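Local coordinates for metallo-carboxypeptidase (Pseudomonas aeruginosa, PDB 4A38), which probably acts as a zinc-dependent carboxypeptidase of the M14 family, removing residues from the C-terminal ends of peptides or proteins, at residues Q178-E183 and D271-E276; D238-W243 and A330-F335; P279-A284 and E348-D353; G285-P290 and P320-G325. One frame throughout, in Å; residues are numbered along the deposited sequence.

Contacts 1, 2 and 3 gather round one zinc site, and all three touch the bound benzylsuccinate. Contact 1 supplies the protein ligands of the metal. Contact 2, centred about 13 Å from the centre of contact 1, supplies Asn240 and Arg241, which bond the far carboxylate of the ligand. Contact 3, about 11 Å from contact 1 between centres, brings up Glu348, the predicted proton donor/acceptor. Contacts 1 and 3 share a sheet in which strands 268-275 and 343-350 are neighbours. Contact 4 lies farther out, about 21 Å from contact 1 between centres. It abuts contact 2, where Cys286 and Asn289 pack on helix 332-340. The side chain of Glu287 is still about 10 Å from benzylsuccinate.

Contact 1 of 4, residues Q178-E183 and D271-E276; sequences QQHPGE and DIHGDE. With ZN (zinc ion), chain C; BZS (L-benzylsuccinic acid), chain D.
His180, Glu183 and His273 meet at one zinc ion and join the loop 178-183 to the end of strand 268-275. Both histidines bind through ND1, with His180 ND1 2.1 Å from zinc. Glu183 binds with both carboxylate oxygens, and its OE2 lies 2.4 Å from zinc. Benzylsuccinate adds O1 and O2 of one carboxylate. The two imidazole rings are turned 68° to each other.

Hydrogen bonds fix these ligands. The backbone N of Gly274 donates to Glu183 OE1 over 2.9 Å, from above the carboxylate plane. This ties the glutamate to the strand. His273 NE2 donates to Asp271 OD2 at 2.5 Å, almost straight at 172° and in the plane of the ring, but above the carboxylate plane of Asp271. The bond fixes the ring rotation and leaves ND1 facing zinc. It would probably also make the imidazole a stronger electron donor to the metal. Gln179 NE2 reaches Asp271 OD1 on its syn side, tilted from the carboxylate plane, at 3.2 Å; Gln179 OE1 accepts from Trp243 NE1. Asp238 OD1 takes the NE2 hydrogen of His180. The backbone bond from Gln178 N to Ile272 O is weak.

Water completes the join. One molecule accepts from Gln179 N and donates to Ile272 O and Asp271 OD1. Two more waters lie between the carboxylates of Glu183 and Glu276. Glu183 OE2 is 4.2 Å from Glu276 OE2.

His180 and Glu183, three residues apart in a type I turn, with His273 far along the chain, form the HxxE...H zinc site characteristic of M14 carboxypeptidases.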
# COMPACT_ATOMS: atom_id res chain seq x y z
N GLN A 178 2.26 1.90 3.24
CA GLN A 178 3.35 1.57 2.33
C GLN A 178 4.76 1.45 2.91
O GLN A 178 5.71 2.01 2.35
CB GLN A 178 3.33 2.57 1.14
CG GLN A 178 3.76 1.98 -0.21
CD GLN A 178 3.36 2.87 -1.39
OE1 GLN A 178 2.33 3.52 -1.35
NE2 GLN A 178 4.18 2.90 -2.44
N GLN A 179 4.90 0.71 4.01
CA GLN A 179 6.22 0.47 4.59
C GLN A 179 6.99 -0.30 3.52
O GLN A 179 8.21 -0.24 3.43
CB GLN A 179 6.14 -0.39 5.85
CG GLN A 179 5.53 0.29 7.07
CD GLN A 179 5.68 -0.55 8.31
OE1 GLN A 179 6.78 -0.68 8.87
NE2 GLN A 179 4.57 -1.15 8.76
N HIS A 180 6.23 -1.05 2.73
CA HIS A 180 6.79 -1.83 1.62
C HIS A 180 6.57 -0.98 0.36
O HIS A 180 5.44 -0.82 -0.12
CB HIS A 180 6.08 -3.19 1.54
CG HIS A 180 6.42 -4.09 2.70
ND1 HIS A 180 5.56 -5.06 3.16
CD2 HIS A 180 7.51 -4.15 3.49
CE1 HIS A 180 6.11 -5.68 4.19
NE2 HIS A 180 7.30 -5.14 4.41
N PRO A 181 7.66 -0.41 -0.18
CA PRO A 181 7.64 0.44 -1.37
C PRO A 181 6.87 -0.02 -2.60
O PRO A 181 6.20 0.78 -3.24
CB PRO A 181 9.13 0.67 -1.66
CG PRO A 181 9.77 -0.58 -1.15
CD PRO A 181 9.05 -0.80 0.16
N GLY A 182 6.94 -1.31 -2.93
CA GLY A 182 6.23 -1.78 -4.10
C GLY A 182 4.72 -1.86 -3.98
O GLY A 182 4.03 -2.03 -4.99
N GLU A 183 4.19 -1.73 -2.77
CA GLU A 183 2.75 -1.83 -2.54
C GLU A 183 2.00 -0.49 -2.67
O GLU A 183 1.36 -0.01 -1.73
CB GLU A 183 2.52 -2.48 -1.17
CG GLU A 183 2.90 -3.98 -1.14
CD GLU A 183 3.10 -4.54 0.28
OE1 GLU A 183 2.55 -3.97 1.25
OE2 GLU A 183 3.81 -5.57 0.41
N ASP A 271 -2.36 -0.87 9.49
CA ASP A 271 -1.13 -0.85 8.69
C ASP A 271 -1.57 -1.29 7.30
O ASP A 271 -1.98 -2.43 7.12
CB ASP A 271 -0.12 -1.83 9.29
CG ASP A 271 1.26 -1.71 8.66
OD1 ASP A 271 1.55 -0.70 7.98
OD2 ASP A 271 2.07 -2.63 8.86
N ILE A 272 -1.52 -0.37 6.34
CA ILE A 272 -1.98 -0.65 4.99
C ILE A 272 -0.92 -1.23 4.05
O ILE A 272 0.12 -0.60 3.80
CB ILE A 272 -2.60 0.62 4.36
CG1 ILE A 272 -4.00 0.91 4.95
CG2 ILE A 272 -2.83 0.39 2.88
CD1 ILE A 272 -4.12 0.95 6.44
N HIS A 273 -1.20 -2.43 3.54
CA HIS A 273 -0.28 -3.13 2.64
C HIS A 273 -0.99 -3.61 1.38
O HIS A 273 -2.17 -3.35 1.16
CB HIS A 273 0.34 -4.35 3.34
CG HIS A 273 1.19 -4.03 4.53
ND1 HIS A 273 2.55 -4.23 4.54
CD2 HIS A 273 0.87 -3.58 5.76
CE1 HIS A 273 3.03 -3.92 5.73
NE2 HIS A 273 2.03 -3.52 6.49
N GLY A 274 -0.23 -4.34 0.56
CA GLY A 274 -0.75 -4.91 -0.67
C GLY A 274 -0.21 -6.32 -0.76
O GLY A 274 0.97 -6.55 -0.44
N ASP A 275 -1.03 -7.28 -1.17
CA ASP A 275 -0.55 -8.66 -1.28
C ASP A 275 -0.51 -9.12 -2.74
O ASP A 275 -1.50 -9.02 -3.45
CB ASP A 275 -1.45 -9.62 -0.48
CG ASP A 275 -0.93 -11.04 -0.50
OD1 ASP A 275 0.04 -11.34 0.22
OD2 ASP A 275 -1.47 -11.87 -1.26
N GLU A 276 0.64 -9.64 -3.15
CA GLU A 276 0.87 -10.10 -4.52
C GLU A 276 0.03 -11.32 -4.94
O GLU A 276 -0.53 -11.37 -6.04
CB GLU A 276 2.36 -10.42 -4.71
CG GLU A 276 3.32 -9.22 -4.50
CD GLU A 276 3.67 -8.96 -3.04
OE1 GLU A 276 3.00 -9.49 -2.12
OE2 GLU A 276 4.64 -8.19 -2.80
ZN ZN C . 3.54 -5.28 2.79
C1 BZS D . 2.90 -7.80 3.33
C2 BZS D . 2.52 -8.84 4.39
CA BZS D . 2.99 -8.35 5.76
C BZS D . 4.51 -8.48 5.87
CB BZS D . 2.33 -9.14 6.89
O1 BZS D . 1.99 -7.09 2.85
O2 BZS D . 4.11 -7.71 3.04
O3 BZS D . 5.02 -9.55 5.48
O4 BZS D . 5.14 -7.52 6.36
O HOH W 1 2.43 -0.53 5.53
O HOH W 2 5.79 -7.58 -0.51
O HOH W 3 3.23 -8.78 0.46

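Contact 2 of 4, residues D238-W243 and A330-F335; sequences DLNRAW and ALACNF. With BZS (L-benzylsuccinic acid), chain D.
Asn240 reaches Ala332 because its CG swings away from the backbone N (chi1 -152°), which carries the amide between the start of helix 332-340 and the ligand. Trp243 has CG beside its backbone N instead (chi1 -67°), and the indole comes to lie over Ala332.

The Asn240 amide works at both ends. OD1 accepts from Ala332 N at 2.9 Å, an N-H of the first helical turn, just after the N-cap Leu331. ND2 donates to benzylsuccinate O4 at 2.9 Å. Arg241 brings its guanidinium edge to the same carboxylate: NH1 bonds O4 at 3.0 Å and NH2 bonds O3 at 3.2 Å. NH1 also donates to its neighbour Asn240 O, which steadies the group, while Leu331 CD1 lies over one guanidinium face. Arg231 adds a further bond to the ligand. This asparagine-arginine pair resembles the site that grips the substrate C-terminal carboxylate in M14 enzymes.

The other half is built round Trp243. Ala332 CB sits over the five-membered ring of the Trp243 indole in a CH-pi contact, 3.4 Å from Trp243 CE2. Phe335 turns a face to Trp243 O, with its CE1 3.3 Å from that oxygen. Trp243 N donates to Ala330 O at 3.1 Å.

Around this join, helix 252-264 packs on Trp243 and Phe335. Strand 268-275 lies against Asn240 and Ala332, and strand 343-350 backs Cys333.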
# COMPACT_ATOMS: atom_id res chain seq x y z
N ASP A 238 13.79 -4.27 5.87
CA ASP A 238 12.35 -4.45 5.69
C ASP A 238 11.76 -3.71 6.89
O ASP A 238 11.91 -4.15 8.03
CB ASP A 238 12.00 -5.95 5.75
CG ASP A 238 10.51 -6.23 5.56
OD1 ASP A 238 9.67 -5.36 5.90
OD2 ASP A 238 10.19 -7.33 5.10
N LEU A 239 11.08 -2.60 6.64
CA LEU A 239 10.51 -1.80 7.71
C LEU A 239 9.49 -2.52 8.58
O LEU A 239 9.37 -2.21 9.76
CB LEU A 239 9.91 -0.51 7.14
CG LEU A 239 10.91 0.52 6.60
CD1 LEU A 239 10.17 1.77 6.15
CD2 LEU A 239 11.95 0.86 7.68
N ASN A 240 8.78 -3.49 8.02
CA ASN A 240 7.80 -4.20 8.81
C ASN A 240 8.38 -5.42 9.52
O ASN A 240 7.68 -6.42 9.74
CB ASN A 240 6.60 -4.60 7.96
CG ASN A 240 5.34 -4.70 8.79
OD1 ASN A 240 5.22 -4.04 9.82
ND2 ASN A 240 4.40 -5.50 8.35
N ARG A 241 9.65 -5.32 9.87
CA ARG A 241 10.38 -6.34 10.59
C ARG A 241 11.28 -5.59 11.57
O ARG A 241 12.10 -6.19 12.27
CB ARG A 241 11.26 -7.18 9.64
CG ARG A 241 10.51 -8.14 8.73
CD ARG A 241 9.78 -9.24 9.50
NE ARG A 241 9.09 -10.15 8.60
CZ ARG A 241 7.99 -9.84 7.91
NH1 ARG A 241 7.44 -8.64 8.01
NH2 ARG A 241 7.45 -10.74 7.10
N ALA A 242 11.11 -4.27 11.63
CA ALA A 242 11.93 -3.43 12.50
C ALA A 242 11.22 -2.81 13.69
O ALA A 242 11.80 -1.97 14.39
CB ALA A 242 12.56 -2.32 11.66
N TRP A 243 9.98 -3.22 13.94
CA TRP A 243 9.22 -2.63 15.04
C TRP A 243 9.67 -3.05 16.43
O TRP A 243 9.50 -2.31 17.39
CB TRP A 243 7.71 -2.86 14.83
CG TRP A 243 7.21 -2.09 13.63
CD1 TRP A 243 7.54 -2.31 12.31
CD2 TRP A 243 6.48 -0.86 13.64
NE1 TRP A 243 7.07 -1.29 11.52
CE2 TRP A 243 6.42 -0.38 12.31
CE3 TRP A 243 5.86 -0.10 14.65
CZ2 TRP A 243 5.77 0.81 11.96
CZ3 TRP A 243 5.22 1.10 14.30
CH2 TRP A 243 5.19 1.53 12.96
N ALA A 330 7.92 -8.25 15.59
CA ALA A 330 8.78 -7.35 14.83
C ALA A 330 7.89 -6.67 13.79
O ALA A 330 8.33 -5.75 13.09
CB ALA A 330 9.89 -8.13 14.14
N LEU A 331 6.65 -7.16 13.70
CA LEU A 331 5.61 -6.65 12.80
C LEU A 331 4.88 -5.47 13.44
O LEU A 331 4.59 -5.47 14.64
CB LEU A 331 4.57 -7.74 12.51
CG LEU A 331 5.03 -8.91 11.66
CD1 LEU A 331 6.44 -9.37 12.05
CD2 LEU A 331 4.02 -9.97 11.81
N ALA A 332 4.57 -4.46 12.63
CA ALA A 332 3.87 -3.27 13.12
C ALA A 332 2.55 -3.59 13.82
O ALA A 332 2.32 -3.17 14.95
CB ALA A 332 3.62 -2.30 11.98
N CYS A 333 1.68 -4.30 13.11
CA CYS A 333 0.36 -4.67 13.63
C CYS A 333 0.43 -5.27 15.03
O CYS A 333 -0.21 -4.77 15.96
CB CYS A 333 -0.32 -5.67 12.69
SG CYS A 333 -2.06 -5.95 13.10
N ASN A 334 1.20 -6.34 15.18
CA ASN A 334 1.36 -7.01 16.46
C ASN A 334 2.07 -6.13 17.50
O ASN A 334 1.65 -6.05 18.65
CB ASN A 334 2.17 -8.31 16.27
CG ASN A 334 1.48 -9.29 15.32
OD1 ASN A 334 0.37 -9.77 15.58
ND2 ASN A 334 2.13 -9.58 14.20
N PHE A 335 3.13 -5.45 17.09
CA PHE A 335 3.87 -4.62 18.02
C PHE A 335 3.03 -3.49 18.60
O PHE A 335 3.01 -3.29 19.81
CB PHE A 335 5.12 -4.04 17.35
CG PHE A 335 5.89 -3.11 18.25
CD1 PHE A 335 6.82 -3.60 19.16
CD2 PHE A 335 5.65 -1.74 18.22
CE1 PHE A 335 7.50 -2.75 20.03
CE2 PHE A 335 6.32 -0.88 19.08
CZ PHE A 335 7.25 -1.39 19.99
C1 BZS D . 2.90 -7.80 3.33
C2 BZS D . 2.52 -8.84 4.39
CA BZS D . 2.99 -8.35 5.76
C BZS D . 4.51 -8.48 5.87
CB BZS D . 2.33 -9.14 6.89
O1 BZS D . 1.99 -7.09 2.85
O2 BZS D . 4.11 -7.71 3.04
O3 BZS D . 5.02 -9.55 5.48
O4 BZS D . 5.14 -7.52 6.36

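Contact 3 of 4, residues P279-A284 and E348-D353; sequences PHVFAA and EMPFKD. With BZS (L-benzylsuccinic acid), chain D.
Phe282 and Glu348 form the tight part of this contact. They are an antiparallel hydrogen-bonded pair, with Glu348 N to Phe282 O at 2.9 Å and Phe282 N to Glu348 O at 3.1 Å. Their side chains lie side by side on the same face of the sheet. Phe282 takes chi1 62°, which brings its ring over the glutamate. Glu348 CB then makes a CH-pi contact, 3.7 Å from the ring centre. Bending at chi2 (-83°) sends the carboxylate on toward the ligand, where OE2 lies 3.1 Å from benzylsuccinate O1. Next along the strands the packing is also tight: Val281 CG2 presses on Pro350 CD at 3.5 Å.

Beyond Pro350 the fit is looser and partly exposed. Pro279 CB rests 4.1 Å from Lys352 CB. The lysine end leaves for Ser82 O and Glu277 O, and Asp353 is held by Arg368.

The short strand 282-284 thus closes one edge of the mixed sheet, antiparallel to strand 343-350. Glu348, the predicted proton donor/acceptor, stands beside the zinc ligands, as the general-base glutamate does in M14 carboxypeptidases.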
# COMPACT_ATOMS: atom_id res chain seq x y z
N PRO A 279 -6.08 -12.82 -4.37
CA PRO A 279 -6.98 -11.95 -5.12
C PRO A 279 -8.25 -11.57 -4.35
O PRO A 279 -9.37 -11.75 -4.84
CB PRO A 279 -7.27 -12.77 -6.37
CG PRO A 279 -7.38 -14.15 -5.79
CD PRO A 279 -6.20 -14.21 -4.84
N HIS A 280 -8.06 -11.05 -3.13
CA HIS A 280 -9.17 -10.64 -2.27
C HIS A 280 -8.64 -9.61 -1.29
O HIS A 280 -7.49 -9.68 -0.86
CB HIS A 280 -9.69 -11.81 -1.41
CG HIS A 280 -10.14 -13.00 -2.20
ND1 HIS A 280 -11.43 -13.13 -2.67
CD2 HIS A 280 -9.48 -14.11 -2.60
CE1 HIS A 280 -11.55 -14.28 -3.32
NE2 HIS A 280 -10.38 -14.89 -3.29
N VAL A 281 -9.49 -8.66 -0.93
CA VAL A 281 -9.13 -7.66 0.07
C VAL A 281 -9.43 -8.35 1.40
O VAL A 281 -10.50 -8.97 1.56
CB VAL A 281 -10.00 -6.38 -0.06
CG1 VAL A 281 -9.83 -5.50 1.18
CG2 VAL A 281 -9.60 -5.59 -1.30
N PHE A 282 -8.49 -8.27 2.34
CA PHE A 282 -8.70 -8.90 3.65
C PHE A 282 -7.91 -8.19 4.74
O PHE A 282 -7.16 -7.25 4.47
CB PHE A 282 -8.31 -10.39 3.60
CG PHE A 282 -6.86 -10.65 3.27
CD1 PHE A 282 -6.43 -10.66 1.95
CD2 PHE A 282 -5.93 -10.90 4.28
CE1 PHE A 282 -5.08 -10.93 1.63
CE2 PHE A 282 -4.59 -11.16 3.98
CZ PHE A 282 -4.16 -11.18 2.66
N ALA A 283 -8.08 -8.65 5.98
CA ALA A 283 -7.38 -8.04 7.09
C ALA A 283 -6.82 -9.08 8.05
O ALA A 283 -7.52 -10.01 8.45
CB ALA A 283 -8.32 -7.10 7.84
N ALA A 284 -5.55 -8.93 8.40
CA ALA A 284 -4.92 -9.84 9.34
C ALA A 284 -4.98 -9.17 10.70
O ALA A 284 -4.81 -7.95 10.80
CB ALA A 284 -3.47 -10.09 8.93
N GLU A 348 -4.97 -5.59 3.68
CA GLU A 348 -4.36 -6.07 2.45
C GLU A 348 -5.22 -5.90 1.22
O GLU A 348 -6.36 -6.36 1.17
CB GLU A 348 -4.02 -7.56 2.60
CG GLU A 348 -3.03 -7.88 3.70
CD GLU A 348 -1.60 -7.70 3.26
OE1 GLU A 348 -1.38 -7.26 2.11
OE2 GLU A 348 -0.71 -7.99 4.08
N MET A 349 -4.67 -5.23 0.21
CA MET A 349 -5.36 -5.04 -1.05
C MET A 349 -4.59 -5.86 -2.09
O MET A 349 -3.36 -5.94 -2.04
CB MET A 349 -5.42 -3.55 -1.41
CG MET A 349 -6.44 -2.75 -0.61
SD MET A 349 -6.28 -0.96 -0.88
CE MET A 349 -4.73 -0.66 -0.01
N PRO A 350 -5.30 -6.49 -3.03
CA PRO A 350 -4.69 -7.32 -4.08
C PRO A 350 -4.03 -6.64 -5.27
O PRO A 350 -4.48 -5.58 -5.71
CB PRO A 350 -5.85 -8.18 -4.53
CG PRO A 350 -7.01 -7.19 -4.48
CD PRO A 350 -6.78 -6.54 -3.12
N PHE A 351 -2.96 -7.25 -5.78
CA PHE A 351 -2.29 -6.74 -6.96
C PHE A 351 -3.09 -7.24 -8.15
O PHE A 351 -3.02 -6.70 -9.26
CB PHE A 351 -0.85 -7.26 -7.07
CG PHE A 351 0.15 -6.44 -6.31
CD1 PHE A 351 0.34 -6.64 -4.95
CD2 PHE A 351 0.88 -5.45 -6.96
CE1 PHE A 351 1.25 -5.86 -4.24
CE2 PHE A 351 1.79 -4.66 -6.25
CZ PHE A 351 1.98 -4.87 -4.89
N LYS A 352 -3.85 -8.31 -7.92
CA LYS A 352 -4.68 -8.91 -8.97
C LYS A 352 -6.03 -8.19 -8.99
O LYS A 352 -6.10 -7.03 -9.38
CB LYS A 352 -4.86 -10.41 -8.71
CG LYS A 352 -3.55 -11.19 -8.81
CD LYS A 352 -3.71 -12.67 -8.50
CE LYS A 352 -2.36 -13.38 -8.59
NZ LYS A 352 -2.42 -14.78 -8.10
N ASP A 353 -7.09 -8.88 -8.57
CA ASP A 353 -8.43 -8.28 -8.54
C ASP A 353 -9.05 -8.74 -7.23
O ASP A 353 -8.48 -9.56 -6.53
CB ASP A 353 -9.25 -8.81 -9.74
CG ASP A 353 -10.52 -8.01 -10.02
OD1 ASP A 353 -10.84 -7.03 -9.31
OD2 ASP A 353 -11.23 -8.36 -10.99
C1 BZS D . 2.90 -7.80 3.33
C2 BZS D . 2.52 -8.84 4.39
CA BZS D . 2.99 -8.35 5.76
C BZS D . 4.51 -8.48 5.87
CB BZS D . 2.33 -9.14 6.89
O1 BZS D . 1.99 -7.09 2.85
O2 BZS D . 4.11 -7.71 3.04
O3 BZS D . 5.02 -9.55 5.48
O4 BZS D . 5.14 -7.52 6.36

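Contact 4 of 4, residues G285-P290 and P320-G325; sequences GCEGNP and PRSAPG
The backbones of 287-290 and 321-325 run in nearly the same direction, 12° apart, and draw closest at Pro290 and Gly325, whose CA atoms are 4.3 Å apart. Glu287 makes the main side-chain link. Its CG sits between the backbone N and the carbonyl carbon (chi1 79°), and a bend at chi2 turns the carboxylate toward 320-325. There OE2 accepts from Ser322 N at 2.6 Å, an almost straight bond of 169°. The donor meets the anti side of the carboxylate, slightly out of its plane. Arg321 crosses the glutamate obliquely. Its NH1 touches Glu287 CG at 3.9 Å, while Glu287 OE1 stays 4.9 Å from NH1, so the opposite charges are near but not in contact.

Glu287 and Gly288 occupy the middle of a type I turn from Cys286 to Asn289. The turn follows strand 282-284 and leads toward helix 294-310, while 320-325 comes after that helix, so the contact joins the loop before the helix to the loop that follows it.

Gly288 packs bare backbone against Ser322, with its CA 3.3 Å from Ser322 OG. That hydroxyl donates to Ala323 O. A water bridges the two loops: it accepts from Gly325 N and donates to Glu287 O and Asn289 O. Pro290 is exposed, its CG 4.1 Å from Gly325 O.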
# COMPACT_ATOMS: atom_id res chain seq x y z
N GLY A 285 -5.22 -9.95 11.75
CA GLY A 285 -5.32 -9.42 13.10
C GLY A 285 -4.13 -9.73 13.98
O GLY A 285 -3.05 -10.03 13.49
N CYS A 286 -4.33 -9.65 15.29
CA CYS A 286 -3.28 -9.91 16.27
C CYS A 286 -3.54 -11.17 17.10
O CYS A 286 -3.04 -11.28 18.21
CB CYS A 286 -3.16 -8.73 17.26
SG CYS A 286 -2.60 -7.12 16.60
N GLU A 287 -4.31 -12.12 16.56
CA GLU A 287 -4.63 -13.31 17.33
C GLU A 287 -3.43 -14.09 17.86
O GLU A 287 -3.60 -14.97 18.71
CB GLU A 287 -5.55 -14.24 16.54
CG GLU A 287 -4.88 -15.10 15.48
CD GLU A 287 -4.31 -14.29 14.34
OE1 GLU A 287 -4.87 -13.21 14.07
OE2 GLU A 287 -3.33 -14.74 13.71
N GLY A 288 -2.23 -13.76 17.40
CA GLY A 288 -1.05 -14.47 17.88
C GLY A 288 -0.31 -13.77 19.01
O GLY A 288 0.67 -14.30 19.54
N ASN A 289 -0.78 -12.58 19.38
CA ASN A 289 -0.15 -11.79 20.44
C ASN A 289 -0.35 -12.33 21.84
O ASN A 289 -1.47 -12.68 22.22
CB ASN A 289 -0.71 -10.36 20.46
CG ASN A 289 -0.06 -9.44 19.45
OD1 ASN A 289 -0.43 -8.27 19.36
ND2 ASN A 289 0.92 -9.94 18.71
N PRO A 290 0.73 -12.41 22.63
CA PRO A 290 0.61 -12.90 24.01
C PRO A 290 -0.41 -12.01 24.73
O PRO A 290 -1.06 -12.43 25.70
CB PRO A 290 2.02 -12.71 24.55
CG PRO A 290 2.87 -13.07 23.37
CD PRO A 290 2.14 -12.38 22.21
N PRO A 320 -2.80 -17.54 6.85
CA PRO A 320 -3.10 -18.55 7.86
C PRO A 320 -3.04 -17.82 9.21
O PRO A 320 -2.20 -16.93 9.39
CB PRO A 320 -1.96 -19.56 7.70
CG PRO A 320 -1.54 -19.39 6.26
CD PRO A 320 -1.58 -17.89 6.10
N ARG A 321 -3.90 -18.18 10.15
CA ARG A 321 -3.86 -17.50 11.44
C ARG A 321 -2.69 -17.96 12.28
O ARG A 321 -2.15 -19.05 12.09
CB ARG A 321 -5.16 -17.71 12.22
CG ARG A 321 -5.28 -19.08 12.88
CD ARG A 321 -6.60 -19.19 13.64
NE ARG A 321 -7.70 -18.74 12.81
CZ ARG A 321 -8.39 -17.62 13.01
NH1 ARG A 321 -8.10 -16.83 14.04
NH2 ARG A 321 -9.37 -17.29 12.17
N SER A 322 -2.30 -17.11 13.22
CA SER A 322 -1.20 -17.42 14.11
C SER A 322 -1.68 -18.20 15.34
O SER A 322 -2.75 -17.92 15.88
CB SER A 322 -0.51 -16.14 14.57
OG SER A 322 0.33 -16.43 15.66
N ALA A 323 -0.90 -19.19 15.75
CA ALA A 323 -1.25 -19.99 16.93
C ALA A 323 -1.14 -19.07 18.15
O ALA A 323 -0.39 -18.09 18.12
CB ALA A 323 -0.28 -21.17 17.06
N PRO A 324 -1.88 -19.37 19.24
CA PRO A 324 -1.84 -18.54 20.45
C PRO A 324 -0.43 -18.18 20.88
O PRO A 324 0.44 -19.04 20.95
CB PRO A 324 -2.55 -19.40 21.48
CG PRO A 324 -3.51 -20.22 20.65
CD PRO A 324 -2.64 -20.61 19.49
N GLY A 325 -0.19 -16.89 21.16
CA GLY A 325 1.12 -16.44 21.61
C GLY A 325 2.32 -16.63 20.69
O GLY A 325 3.46 -16.40 21.10
O HOH W 4 -2.27 -15.00 21.28